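Side-chain contacts in Slr0280 protein (Synechocystis sp., PDB 5H3K), which is of unknown function but carries a region of the phosphodiester glycosidase (NAGPA) family and may therefore hydrolyse glycosidic phosphodiester bonds: residues G68-G73 / Y124-S129; L91-N96 / N100-Q105; A116-P121 / I273-G278. One frame throughout, in Å; residues are numbered along the deposited sequence.

How the contacts relate
The three contacts lie close together, with centres about 13 to 16 Å apart, on one side of the chain's centre. Contacts 1 and 2 belong to a single mixed sheet that includes strands 61-72, 75-81, 92-93, 101-105, 112-119 and 122-126; contact 3 ties this sheet to 271-276, the outermost strand of a different, antiparallel sheet. Along the chain, contact 2 is nested within the loop closed by contact 1, and contact 3 opens inside that loop and closes far beyond it. L125 packs on both L93 and Q102, the backbones of Y124 and R117 are hydrogen-bonded, and N96 bonds to N274. Contact 3, with the N96-N274 bond beside it, thus couples the N-terminal sheet to the edge of the other.

Contact 1: residues G68-G73 / Y124-S129; sequences GQWQEG and YLDVTS
W70 and D126 meet where the six-membered end of the indole approaches the carboxylate: CZ2 of W70 lies 3.7 Å from OD2 of D126. The two planes are 80° apart, so the carboxylate stands nearly upright to the indole rather than lying along it. The indole gets there from a side chain that initially runs past the other segment, with CG set between the backbone N and the carbonyl carbon (chi1 65°). Its rotation is fixed from within its own strand, since NE1 of W70 donates a nearly straight bond (173°) of 3.1 Å to OE1 of E72. That oxygen lies in the ring plane and uses its anti lone pair. OE1 of E72 and OD2 of D126 are 4.2 Å apart, a like-charge approach that is bridged, and probably eased, by one water that donates to both, at 2.6 Å from E72 OE1 and 2.8 Å from D126 OD2. R77 forms a salt bridge with D126 OD2 and would be expected to offset the negative charge further, while R117 makes a cation-pi contact with the indole. The other carboxylate oxygen, OD1 of D126, accepts from T128 N at 3.0 Å and also from T128 OG1, which holds the carboxylate in place. At the far end, CE1 of Y124 comes within 3.9 Å of G68 N, obliquely to the ring. No direct hydrogen bond crosses between 68-73 and 124-129, because strand 75-81 pairs with both. The arrangement is that of next-but-one strands in a mixed sheet, with an Asx turn at D126 where strand 122-126 ends.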
ATOM      1  N   GLY A  68      17.971  -0.561 -14.279  1.00 12.32           N
ATOM      2  CA  GLY A  68      19.214   0.185 -14.243  1.00 15.28           C
ATOM      3  C   GLY A  68      20.313  -0.598 -14.938  1.00 15.15           C
ATOM      4  O   GLY A  68      20.280  -1.831 -14.974  1.00 15.60           O
ATOM      5  N   GLN A  69      21.277   0.121 -15.505  1.00 15.88           N
ATOM      6  CA  GLN A  69      22.423  -0.507 -16.145  1.00 20.41           C
ATOM      7  C   GLN A  69      23.702   0.034 -15.538  1.00 18.21           C
ATOM      8  O   GLN A  69      23.797   1.225 -15.230  1.00 17.87           O
ATOM      9  CB  GLN A  69      22.401  -0.277 -17.663  1.00 15.87           C
ATOM     10  CG  GLN A  69      21.402  -1.152 -18.397  1.00 17.33           C
ATOM     11  CD  GLN A  69      21.372  -0.891 -19.895  1.00 20.78           C
ATOM     12  OE1 GLN A  69      21.594   0.233 -20.350  1.00 25.89           O
ATOM     13  NE2 GLN A  69      21.096  -1.937 -20.669  1.00 20.64           N
ATOM     14  N   TRP A  70      24.678  -0.850 -15.354  1.00 19.97           N
ATOM     15  CA  TRP A  70      25.947  -0.456 -14.759  1.00 24.24           C
ATOM     16  C   TRP A  70      27.117  -1.233 -15.352  1.00 25.72           C
ATOM     17  O   TRP A  70      26.925  -2.181 -16.116  1.00 23.34           O
ATOM     18  CB  TRP A  70      25.912  -0.633 -13.236  1.00 20.78           C
ATOM     19  CG  TRP A  70      25.773  -2.059 -12.792  1.00 21.37           C
ATOM     20  CD1 TRP A  70      26.779  -2.915 -12.453  1.00 21.24           C
ATOM     21  CD2 TRP A  70      24.552  -2.791 -12.633  1.00 18.30           C
ATOM     22  NE1 TRP A  70      26.260  -4.135 -12.087  1.00 21.82           N
ATOM     23  CE2 TRP A  70      24.895  -4.088 -12.198  1.00 22.23           C
ATOM     24  CE3 TRP A  70      23.202  -2.481 -12.832  1.00 21.04           C
ATOM     25  CZ2 TRP A  70      23.935  -5.073 -11.944  1.00 19.68           C
ATOM     26  CZ3 TRP A  70      22.248  -3.462 -12.578  1.00 17.91           C
ATOM     27  CH2 TRP A  70      22.621  -4.739 -12.141  1.00 19.20           C
ATOM     28  N   GLN A  71      28.327  -0.818 -14.982  1.00 26.70           N
ATOM     29  CA  GLN A  71      29.558  -1.451 -15.441  1.00 26.71           C
ATOM     30  C   GLN A  71      30.092  -2.437 -14.413  1.00 23.40           C
ATOM     31  O   GLN A  71      30.276  -2.091 -13.245  1.00 27.11           O
ATOM     32  CB  GLN A  71      30.625  -0.385 -15.687  1.00 32.90           C
ATOM     33  CG  GLN A  71      30.699   0.136 -17.102  1.00 36.41           C
ATOM     34  CD  GLN A  71      32.128   0.162 -17.611  1.00 46.43           C
ATOM     35  OE1 GLN A  71      32.600  -0.812 -18.201  1.00 49.29           O
ATOM     36  NE2 GLN A  71      32.835   1.265 -17.360  1.00 45.74           N
ATOM     37  N   GLU A  72      30.355  -3.662 -14.845  1.00 27.13           N
ATOM     38  CA  GLU A  72      30.906  -4.663 -13.944  1.00 30.24           C
ATOM     39  C   GLU A  72      31.807  -5.629 -14.712  1.00 37.62           C
ATOM     40  O   GLU A  72      31.335  -6.400 -15.553  1.00 40.84           O
ATOM     41  CB  GLU A  72      29.782  -5.417 -13.219  1.00 29.38           C
ATOM     42  CG  GLU A  72      30.250  -6.216 -12.017  1.00 31.54           C
ATOM     43  CD  GLU A  72      29.147  -7.044 -11.378  1.00 33.99           C
ATOM     44  OE1 GLU A  72      27.967  -6.621 -11.410  1.00 29.92           O
ATOM     45  OE2 GLU A  72      29.467  -8.129 -10.842  1.00 41.49           O
ATOM     46  N   GLY A  73      33.106  -5.579 -14.423  1.00 36.78           N
ATOM     47  CA  GLY A  73      34.070  -6.420 -15.109  1.00 40.43           C
ATOM     48  C   GLY A  73      34.170  -6.050 -16.576  1.00 39.87           C
ATOM     49  O   GLY A  73      34.165  -6.919 -17.455  1.00 42.80           O
ATOM     50  N   TYR A 124      17.351  -4.664  -7.516  1.00  8.63           N
ATOM     51  CA  TYR A 124      17.565  -4.972  -8.937  1.00  8.54           C
ATOM     52  C   TYR A 124      18.192  -6.349  -9.149  1.00 11.15           C
ATOM     53  O   TYR A 124      19.191  -6.687  -8.506  1.00 13.10           O
ATOM     54  CB  TYR A 124      18.433  -3.889  -9.588  1.00 10.54           C
ATOM     55  CG  TYR A 124      17.763  -2.535  -9.609  1.00 10.64           C
ATOM     56  CD1 TYR A 124      16.991  -2.135 -10.690  1.00  9.73           C
ATOM     57  CD2 TYR A 124      17.879  -1.663  -8.529  1.00 10.84           C
ATOM     58  CE1 TYR A 124      16.364  -0.899 -10.702  1.00 11.14           C
ATOM     59  CE2 TYR A 124      17.256  -0.433  -8.533  1.00 10.31           C
ATOM     60  CZ  TYR A 124      16.505  -0.053  -9.621  1.00 10.01           C
ATOM     61  OH  TYR A 124      15.883   1.182  -9.614  1.00 11.22           O
ATOM     62  N   LEU A 125      17.590  -7.147 -10.031  1.00  7.21           N
ATOM     63  CA  LEU A 125      18.144  -8.453 -10.394  1.00  9.00           C
ATOM     64  C   LEU A 125      18.941  -8.336 -11.690  1.00 12.01           C
ATOM     65  O   LEU A 125      18.445  -7.816 -12.685  1.00 10.55           O
ATOM     66  CB  LEU A 125      17.032  -9.509 -10.555  1.00  9.16           C
ATOM     67  CG  LEU A 125      16.074  -9.793  -9.386  1.00 10.72           C
ATOM     68  CD1 LEU A 125      15.108 -10.941  -9.722  1.00  8.52           C
ATOM     69  CD2 LEU A 125      16.811 -10.091  -8.080  1.00  8.82           C
ATOM     70  N   ASP A 126      20.183  -8.811 -11.676  1.00 14.06           N
ATOM     71  CA  ASP A 126      21.043  -8.759 -12.864  1.00 14.28           C
ATOM     72  C   ASP A 126      20.588  -9.842 -13.842  1.00 13.05           C
ATOM     73  O   ASP A 126      20.853 -11.034 -13.638  1.00 14.16           O
ATOM     74  CB  ASP A 126      22.511  -8.956 -12.447  1.00 13.93           C
ATOM     75  CG  ASP A 126      23.491  -8.804 -13.610  1.00 21.13           C
ATOM     76  OD1 ASP A 126      23.127  -9.101 -14.766  1.00 19.90           O
ATOM     77  OD2 ASP A 126      24.646  -8.394 -13.360  1.00 19.77           O
ATOM     78  N   VAL A 127      19.890  -9.424 -14.897  1.00 12.43           N
ATOM     79  CA  VAL A 127      19.302 -10.368 -15.850  1.00 17.62           C
ATOM     80  C   VAL A 127      20.144 -10.515 -17.121  1.00 20.59           C
ATOM     81  O   VAL A 127      19.700 -11.123 -18.097  1.00 18.20           O
ATOM     82  CB  VAL A 127      17.856  -9.963 -16.241  1.00 17.03           C
ATOM     83  CG1 VAL A 127      16.950  -9.957 -15.006  1.00 14.84           C
ATOM     84  CG2 VAL A 127      17.849  -8.606 -16.933  1.00 14.23           C
ATOM     85  N   THR A 128      21.360  -9.967 -17.090  1.00 20.11           N
ATOM     86  CA  THR A 128      22.238  -9.942 -18.267  1.00 20.02           C
ATOM     87  C   THR A 128      22.498 -11.331 -18.850  1.00 22.52           C
ATOM     88  O   THR A 128      22.335 -11.545 -20.052  1.00 19.99           O
ATOM     89  CB  THR A 128      23.591  -9.269 -17.953  1.00 20.42           C
ATOM     90  OG1 THR A 128      23.369  -8.065 -17.216  1.00 21.23           O
ATOM     91  CG2 THR A 128      24.334  -8.930 -19.237  1.00 22.03           C
ATOM     92  N   SER A 129      22.894 -12.272 -17.999  1.00 22.51           N
ATOM     93  CA  SER A 129      23.175 -13.630 -18.460  1.00 26.08           C
ATOM     94  C   SER A 129      21.910 -14.384 -18.823  1.00 24.07           C
ATOM     95  O   SER A 129      21.870 -15.123 -19.815  1.00 22.90           O
ATOM     96  CB  SER A 129      23.953 -14.407 -17.404  1.00 23.42           C
ATOM     97  OG  SER A 129      25.290 -13.945 -17.347  1.00 36.01           O
TER
HETATM   98  O   HOH W   1      25.921  -8.140 -10.926  1.00 22.30           O

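Contact 2: residues L91-N96 / N100-Q105; sequences LDLLDN and NQQPVQ
D92 and Q105 are joined by two backbone hydrogen bonds, D92 N to Q105 O and Q105 N to D92 O, both 3.0 Å long, which identifies them as an antiparallel hydrogen-bonded pair. One residue on, L93 and V104 form the non-hydrogen-bonded pair, and L94 N then donates to P103 O at 2.9 Å. Side-chain amides continue the pairing where the backbones diverge. Bent at chi2 (52°), Q102 turns NE2 back to L94 O, 2.8 Å away on a lone pair in the carbonyl plane, and to P103 O. The latter oxygen is therefore gripped twice, by L94 N and Q102 NE2 from opposite faces of its plane. ND2 of N96 donates to Q101 O at 3.2 Å, almost head-on to the carbonyl (176°), while OD1 of N96 accepts from N274 N. OE1 of Q102 is taken by R123. Apolar contacts complete the set. L93 CD2 lies beside V104 CG1 at 3.8 Å, the two side chains pointing the same way, and L94 crosses Q105 with CD1 3.8 Å from CG. Together these features define a beta hairpin of strands 92-93 and 101-105, in which the side chains of Q102 and N96 carry the cross-links on toward the connecting turn.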
ATOM      1  N   LEU A  91       9.296 -14.144 -14.352  1.00 10.14           N
ATOM      2  CA  LEU A  91      10.321 -14.852 -13.577  1.00 11.81           C
ATOM      3  C   LEU A  91       9.745 -15.409 -12.283  1.00 13.51           C
ATOM      4  O   LEU A  91       9.123 -14.677 -11.516  1.00 15.39           O
ATOM      5  CB  LEU A  91      11.473 -13.923 -13.193  1.00 12.15           C
ATOM      6  CG  LEU A  91      12.297 -13.169 -14.226  1.00 15.74           C
ATOM      7  CD1 LEU A  91      13.594 -12.667 -13.577  1.00 14.65           C
ATOM      8  CD2 LEU A  91      12.587 -13.997 -15.470  1.00 17.14           C
ATOM      9  N   ASP A  92       9.949 -16.696 -12.026  1.00  9.91           N
ATOM     10  CA  ASP A  92       9.544 -17.275 -10.746  1.00 13.01           C
ATOM     11  C   ASP A  92      10.682 -17.004  -9.772  1.00 14.43           C
ATOM     12  O   ASP A  92      11.789 -17.503  -9.966  1.00 13.67           O
ATOM     13  CB  ASP A  92       9.301 -18.785 -10.895  1.00 16.97           C
ATOM     14  CG  ASP A  92       8.695 -19.432  -9.638  1.00 25.44           C
ATOM     15  OD1 ASP A  92       8.290 -18.713  -8.692  1.00 22.66           O
ATOM     16  OD2 ASP A  92       8.601 -20.685  -9.610  1.00 27.16           O
ATOM     17  N   LEU A  93      10.430 -16.175  -8.760  1.00 11.65           N
ATOM     18  CA  LEU A  93      11.430 -15.910  -7.717  1.00 12.03           C
ATOM     19  C   LEU A  93      11.360 -16.995  -6.644  1.00 12.48           C
ATOM     20  O   LEU A  93      10.374 -17.083  -5.908  1.00 12.43           O
ATOM     21  CB  LEU A  93      11.216 -14.536  -7.071  1.00 11.28           C
ATOM     22  CG  LEU A  93      11.098 -13.344  -8.030  1.00 11.50           C
ATOM     23  CD1 LEU A  93      11.048 -12.032  -7.276  1.00 10.06           C
ATOM     24  CD2 LEU A  93      12.240 -13.336  -9.020  1.00 10.54           C
ATOM     25  N   LEU A  94      12.406 -17.816  -6.560  1.00 12.50           N
ATOM     26  CA  LEU A  94      12.453 -18.914  -5.597  1.00 12.56           C
ATOM     27  C   LEU A  94      13.000 -18.451  -4.242  1.00 10.07           C
ATOM     28  O   LEU A  94      13.736 -17.457  -4.171  1.00 12.21           O
ATOM     29  CB  LEU A  94      13.333 -20.045  -6.144  1.00 14.71           C
ATOM     30  CG  LEU A  94      13.078 -20.423  -7.599  1.00 18.37           C
ATOM     31  CD1 LEU A  94      14.029 -21.540  -8.042  1.00 24.82           C
ATOM     32  CD2 LEU A  94      11.641 -20.836  -7.788  1.00 17.14           C
ATOM     33  N   ASP A  95      12.644 -19.171  -3.178  1.00 11.61           N
ATOM     34  CA  ASP A  95      13.138 -18.856  -1.838  1.00 13.07           C
ATOM     35  C   ASP A  95      14.658 -18.717  -1.867  1.00 15.46           C
ATOM     36  O   ASP A  95      15.360 -19.559  -2.449  1.00 14.81           O
ATOM     37  CB  ASP A  95      12.718 -19.933  -0.838  1.00 13.73           C
ATOM     38  CG  ASP A  95      11.217 -19.957  -0.584  1.00 15.89           C
ATOM     39  OD1 ASP A  95      10.453 -19.257  -1.285  1.00 16.20           O
ATOM     40  OD2 ASP A  95      10.794 -20.694   0.326  1.00 22.78           O
ATOM     41  N   ASN A  96      15.165 -17.631  -1.286  1.00 11.13           N
ATOM     42  CA  ASN A  96      16.597 -17.350  -1.315  1.00 12.47           C
ATOM     43  C   ASN A  96      17.221 -17.403   0.070  1.00 13.11           C
ATOM     44  O   ASN A  96      16.540 -17.644   1.063  1.00 13.10           O
ATOM     45  CB  ASN A  96      16.877 -15.981  -1.947  1.00  9.64           C
ATOM     46  CG  ASN A  96      16.338 -14.823  -1.108  1.00 10.97           C
ATOM     47  OD1 ASN A  96      15.311 -14.950  -0.443  1.00  9.93           O
ATOM     48  ND2 ASN A  96      17.040 -13.700  -1.128  1.00 10.76           N
ATOM     49  N   ASN A 100      21.479 -10.654  -1.451  1.00 13.72           N
ATOM     50  CA  ASN A 100      22.201 -10.324  -2.676  1.00 18.74           C
ATOM     51  C   ASN A 100      22.150 -11.422  -3.752  1.00 15.65           C
ATOM     52  O   ASN A 100      22.724 -11.252  -4.826  1.00 17.13           O
ATOM     53  CB  ASN A 100      23.649  -9.904  -2.373  1.00 19.45           C
ATOM     54  CG  ASN A 100      24.510 -11.059  -1.892  1.00 21.68           C
ATOM     55  OD1 ASN A 100      24.010 -12.140  -1.588  1.00 22.68           O
ATOM     56  ND2 ASN A 100      25.816 -10.829  -1.813  1.00 28.86           N
ATOM     57  N   GLN A 101      21.454 -12.523  -3.460  1.00 14.75           N
ATOM     58  CA  GLN A 101      21.303 -13.659  -4.376  1.00 15.85           C
ATOM     59  C   GLN A 101      19.829 -13.950  -4.616  1.00 14.85           C
ATOM     60  O   GLN A 101      19.031 -13.929  -3.680  1.00 13.41           O
ATOM     61  CB  GLN A 101      21.920 -14.916  -3.764  1.00 19.49           C
ATOM     62  CG  GLN A 101      23.392 -14.803  -3.444  1.00 25.65           C
ATOM     63  CD  GLN A 101      24.233 -14.645  -4.691  1.00 33.05           C
ATOM     64  OE1 GLN A 101      24.441 -13.529  -5.180  1.00 32.61           O
ATOM     65  NE2 GLN A 101      24.715 -15.766  -5.226  1.00 34.53           N
ATOM     66  N   GLN A 102      19.460 -14.242  -5.859  1.00 10.65           N
ATOM     67  CA  GLN A 102      18.068 -14.561  -6.160  1.00 11.58           C
ATOM     68  C   GLN A 102      17.983 -15.701  -7.156  1.00 11.44           C
ATOM     69  O   GLN A 102      18.160 -15.484  -8.347  1.00 13.99           O
ATOM     70  CB  GLN A 102      17.350 -13.337  -6.737  1.00 11.01           C
ATOM     71  CG  GLN A 102      15.863 -13.587  -6.956  1.00 10.78           C
ATOM     72  CD  GLN A 102      15.195 -14.122  -5.707  1.00  9.25           C
ATOM     73  OE1 GLN A 102      15.134 -13.439  -4.689  1.00  8.78           O
ATOM     74  NE2 GLN A 102      14.690 -15.351  -5.774  1.00 10.23           N
ATOM     75  N   PRO A 103      17.739 -16.922  -6.668  1.00 12.20           N
ATOM     76  CA  PRO A 103      17.447 -18.041  -7.573  1.00 13.57           C
ATOM     77  C   PRO A 103      16.096 -17.869  -8.277  1.00 15.39           C
ATOM     78  O   PRO A 103      15.107 -17.440  -7.666  1.00 11.18           O
ATOM     79  CB  PRO A 103      17.433 -19.262  -6.649  1.00 17.31           C
ATOM     80  CG  PRO A 103      17.269 -18.714  -5.253  1.00 19.28           C
ATOM     81  CD  PRO A 103      17.883 -17.347  -5.264  1.00 13.06           C
ATOM     82  N   VAL A 104      16.065 -18.187  -9.567  1.00 13.87           N
ATOM     83  CA  VAL A 104      14.869 -17.973 -10.379  1.00 14.53           C
ATOM     84  C   VAL A 104      14.633 -19.167 -11.298  1.00 18.62           C
ATOM     85  O   VAL A 104      15.556 -19.938 -11.572  1.00 18.49           O
ATOM     86  CB  VAL A 104      14.959 -16.674 -11.236  1.00 14.74           C
ATOM     87  CG1 VAL A 104      15.102 -15.414 -10.353  1.00 12.08           C
ATOM     88  CG2 VAL A 104      16.107 -16.759 -12.250  1.00 12.22           C
ATOM     89  N   GLN A 105      13.391 -19.328 -11.749  1.00 15.14           N
ATOM     90  CA  GLN A 105      13.068 -20.272 -12.814  1.00 20.37           C
ATOM     91  C   GLN A 105      12.332 -19.530 -13.919  1.00 19.62           C
ATOM     92  O   GLN A 105      11.364 -18.814 -13.656  1.00 18.39           O
ATOM     93  CB  GLN A 105      12.215 -21.437 -12.296  1.00 21.26           C
ATOM     94  CG  GLN A 105      12.999 -22.532 -11.577  1.00 30.83           C
ATOM     95  CD  GLN A 105      13.845 -23.393 -12.525  1.00 37.53           C
ATOM     96  OE1 GLN A 105      14.643 -22.877 -13.313  1.00 37.88           O
ATOM     97  NE2 GLN A 105      13.670 -24.713 -12.446  1.00 37.69           N
TER

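Contact 3: residues A116-P121 / I273-G278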
ATOM      1  N   ALA A 116      21.639  -9.840  -6.970  1.00 16.22           N
ATOM      2  CA  ALA A 116      20.686  -8.787  -6.621  1.00 13.48           C
ATOM      3  C   ALA A 116      21.418  -7.634  -5.959  1.00 19.88           C
ATOM      4  O   ALA A 116      22.304  -7.856  -5.133  1.00 19.50           O
ATOM      5  CB  ALA A 116      19.579  -9.333  -5.694  1.00 13.65           C
ATOM      6  N   ARG A 117      21.058  -6.404  -6.317  1.00 13.78           N
ATOM      7  CA  ARG A 117      21.611  -5.248  -5.633  1.00 15.42           C
ATOM      8  C   ARG A 117      20.521  -4.245  -5.300  1.00 16.28           C
ATOM      9  O   ARG A 117      19.618  -3.998  -6.102  1.00 11.98           O
ATOM     10  CB  ARG A 117      22.702  -4.582  -6.468  1.00 18.23           C
ATOM     11  CG  ARG A 117      22.220  -4.002  -7.780  1.00 17.73           C
ATOM     12  CD  ARG A 117      23.382  -3.388  -8.554  1.00 25.43           C
ATOM     13  NE  ARG A 117      23.695  -2.028  -8.117  1.00 30.02           N
ATOM     14  CZ  ARG A 117      24.694  -1.299  -8.608  1.00 31.57           C
ATOM     15  NH1 ARG A 117      25.490  -1.806  -9.543  1.00 29.38           N
ATOM     16  NH2 ARG A 117      24.904  -0.068  -8.159  1.00 30.69           N
ATOM     17  N   PHE A 118      20.608  -3.654  -4.115  1.00 15.27           N
ATOM     18  CA  PHE A 118      19.594  -2.689  -3.718  1.00 12.67           C
ATOM     19  C   PHE A 118      20.035  -1.267  -4.028  1.00 15.32           C
ATOM     20  O   PHE A 118      21.130  -0.852  -3.656  1.00 14.76           O
ATOM     21  CB  PHE A 118      19.250  -2.854  -2.240  1.00 11.53           C
ATOM     22  CG  PHE A 118      18.128  -1.970  -1.784  1.00 11.00           C
ATOM     23  CD1 PHE A 118      18.393  -0.807  -1.085  1.00 13.96           C
ATOM     24  CD2 PHE A 118      16.805  -2.294  -2.065  1.00 13.97           C
ATOM     25  CE1 PHE A 118      17.361   0.025  -0.656  1.00 15.75           C
ATOM     26  CE2 PHE A 118      15.763  -1.463  -1.640  1.00 10.00           C
ATOM     27  CZ  PHE A 118      16.047  -0.307  -0.935  1.00 12.82           C
ATOM     28  N   VAL A 119      19.189  -0.534  -4.748  1.00  9.49           N
ATOM     29  CA  VAL A 119      19.393   0.885  -4.986  1.00 10.60           C
ATOM     30  C   VAL A 119      18.041   1.520  -4.729  1.00 10.82           C
ATOM     31  O   VAL A 119      17.117   1.346  -5.519  1.00 10.52           O
ATOM     32  CB  VAL A 119      19.875   1.172  -6.428  1.00 13.97           C
ATOM     33  CG1 VAL A 119      20.059   2.664  -6.640  1.00 16.82           C
ATOM     34  CG2 VAL A 119      21.193   0.452  -6.706  1.00 14.49           C
ATOM     35  N   ALA A 120      17.918   2.213  -3.596  1.00 12.83           N
ATOM     36  CA  ALA A 120      16.618   2.712  -3.121  1.00 13.73           C
ATOM     37  C   ALA A 120      15.804   3.346  -4.246  1.00 14.71           C
ATOM     38  O   ALA A 120      16.321   4.200  -4.971  1.00 13.97           O
ATOM     39  CB  ALA A 120      16.815   3.719  -1.991  1.00 14.70           C
ATOM     40  N   PRO A 121      14.517   2.959  -4.380  1.00 11.37           N
ATOM     41  CA  PRO A 121      13.769   2.075  -3.475  1.00 10.01           C
ATOM     42  C   PRO A 121      13.655   0.633  -3.948  1.00  9.64           C
ATOM     43  O   PRO A 121      12.789  -0.078  -3.448  1.00  7.53           O
ATOM     44  CB  PRO A 121      12.371   2.688  -3.507  1.00  8.40           C
ATOM     45  CG  PRO A 121      12.223   3.145  -4.945  1.00  9.95           C
ATOM     46  CD  PRO A 121      13.622   3.630  -5.347  1.00 14.94           C
ATOM     47  N   ILE A 273      11.134 -14.495   0.690  1.00  7.70           N
ATOM     48  CA  ILE A 273      12.229 -13.786   0.043  1.00  8.14           C
ATOM     49  C   ILE A 273      12.907 -12.858   1.035  1.00 10.49           C
ATOM     50  O   ILE A 273      12.276 -11.930   1.574  1.00  9.22           O
ATOM     51  CB  ILE A 273      11.766 -12.944  -1.182  1.00  8.09           C
ATOM     52  CG1 ILE A 273      11.120 -13.824  -2.262  1.00  9.46           C
ATOM     53  CG2 ILE A 273      12.948 -12.184  -1.762  1.00  8.30           C
ATOM     54  CD1 ILE A 273      12.076 -14.812  -2.964  1.00  8.96           C
ATOM     55  N   ASN A 274      14.185 -13.115   1.301  1.00  9.35           N
ATOM     56  CA  ASN A 274      14.998 -12.153   2.030  1.00 10.84           C
ATOM     57  C   ASN A 274      15.385 -11.050   1.050  1.00 12.49           C
ATOM     58  O   ASN A 274      16.205 -11.251   0.144  1.00 10.92           O
ATOM     59  CB  ASN A 274      16.212 -12.837   2.668  1.00 15.09           C
ATOM     60  CG  ASN A 274      15.813 -13.970   3.603  1.00 15.63           C
ATOM     61  OD1 ASN A 274      14.965 -13.803   4.483  1.00 14.55           O
ATOM     62  ND2 ASN A 274      16.411 -15.136   3.402  1.00 19.63           N
ATOM     63  N   TRP A 275      14.763  -9.886   1.221  1.00  9.55           N
ATOM     64  CA  TRP A 275      14.722  -8.870   0.172  1.00  9.34           C
ATOM     65  C   TRP A 275      15.878  -7.900   0.295  1.00 10.29           C
ATOM     66  O   TRP A 275      16.647  -7.704  -0.647  1.00  8.04           O
ATOM     67  CB  TRP A 275      13.375  -8.145   0.230  1.00  7.39           C
ATOM     68  CG  TRP A 275      13.038  -7.333  -0.978  1.00  6.85           C
ATOM     69  CD1 TRP A 275      12.727  -7.799  -2.221  1.00  7.26           C
ATOM     70  CD2 TRP A 275      12.913  -5.902  -1.037  1.00  6.32           C
ATOM     71  NE1 TRP A 275      12.446  -6.743  -3.058  1.00  6.65           N
ATOM     72  CE2 TRP A 275      12.558  -5.569  -2.360  1.00  7.55           C
ATOM     73  CE3 TRP A 275      13.094  -4.873  -0.103  1.00  6.69           C
ATOM     74  CZ2 TRP A 275      12.363  -4.244  -2.776  1.00  6.49           C
ATOM     75  CZ3 TRP A 275      12.903  -3.559  -0.513  1.00  6.39           C
ATOM     76  CH2 TRP A 275      12.542  -3.255  -1.839  1.00  7.03           C
ATOM     77  N   THR A 276      16.001  -7.272   1.450  1.00  8.26           N
ATOM     78  CA  THR A 276      17.221  -6.532   1.737  1.00 11.45           C
ATOM     79  C   THR A 276      17.505  -6.725   3.213  1.00 12.96           C
ATOM     80  O   THR A 276      16.725  -7.385   3.908  1.00 12.90           O
ATOM     81  CB  THR A 276      17.100  -5.040   1.350  1.00 17.88           C
ATOM     82  OG1 THR A 276      18.414  -4.485   1.168  1.00 20.81           O
ATOM     83  CG2 THR A 276      16.341  -4.259   2.426  1.00 12.34           C
ATOM     84  N   GLU A 277      18.625  -6.201   3.701  1.00 11.38           N
ATOM     85  CA  GLU A 277      18.881  -6.295   5.125  1.00 13.26           C
ATOM     86  C   GLU A 277      17.726  -5.631   5.869  1.00 12.88           C
ATOM     87  O   GLU A 277      17.391  -4.464   5.606  1.00 15.47           O
ATOM     88  CB  GLU A 277      20.202  -5.624   5.503  1.00 14.83           C
ATOM     89  CG  GLU A 277      20.326  -5.425   7.009  1.00 19.12           C
ATOM     90  CD  GLU A 277      21.762  -5.269   7.487  1.00 31.44           C
ATOM     91  OE1 GLU A 277      22.687  -5.432   6.664  1.00 35.55           O
ATOM     92  OE2 GLU A 277      21.957  -4.987   8.690  1.00 36.82           O
ATOM     93  N   GLY A 278      17.096  -6.389   6.757  1.00 12.08           N
ATOM     94  CA  GLY A 278      16.025  -5.859   7.580  1.00 13.03           C
ATOM     95  C   GLY A 278      14.642  -5.950   6.963  1.00 11.48           C
ATOM     96  O   GLY A 278      13.673  -5.517   7.587  1.00 10.36           O
TER
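F118 reaches from strand 112-119 to the end of strand 271-276, touching T276 near its base and W275 near its tip. Its CB bond points toward the other segment, and CB itself lies 3.9 Å from OG1 of T276. The same hydroxyl is also near the start of the ring: CG of F118 is again 3.9 Å from T276 OG1, which approaches the ring obliquely. With CG anti to the backbone N (chi1 -175°), the phenyl group extends onward to the tryptophan. There CE2 makes the closest approach, 3.7 Å from CH2 of W275 and equally near its CZ3. Ring centroids 5.5 Å apart and planes inclined at 73° make this an offset edge-to-face pair, with the edge of F118 directed at the face of the six-membered ring of W275.

A backbone oxygen meets the same corner. P121 O sits 3.6 Å from CH2 of W275, at the edge of the indole and near its plane, and 3.7 Å from CE2 of F118. This oxygen is buried by the contact and has no hydrogen-bonding partner in the model; CH2 of W275 and CE2 of F118 are its aromatic neighbours in this contact. P121 follows a cis peptide bond, in the turn that leads from strand 112-119 into strand 122-126. The indole is held from elsewhere as well: NE1 of W275 bonds to D82, and R123 and A335 touch its side chain.

No hydrogen bond crosses between 116-121 and 273-278, so the two segments meet through side-chain packing, while N96 bonds to N274 N nearby. W275 and T276 both face I279, a classic beta bulge in the outermost strand of the second sheet, so both partners of F118 come from the bulge.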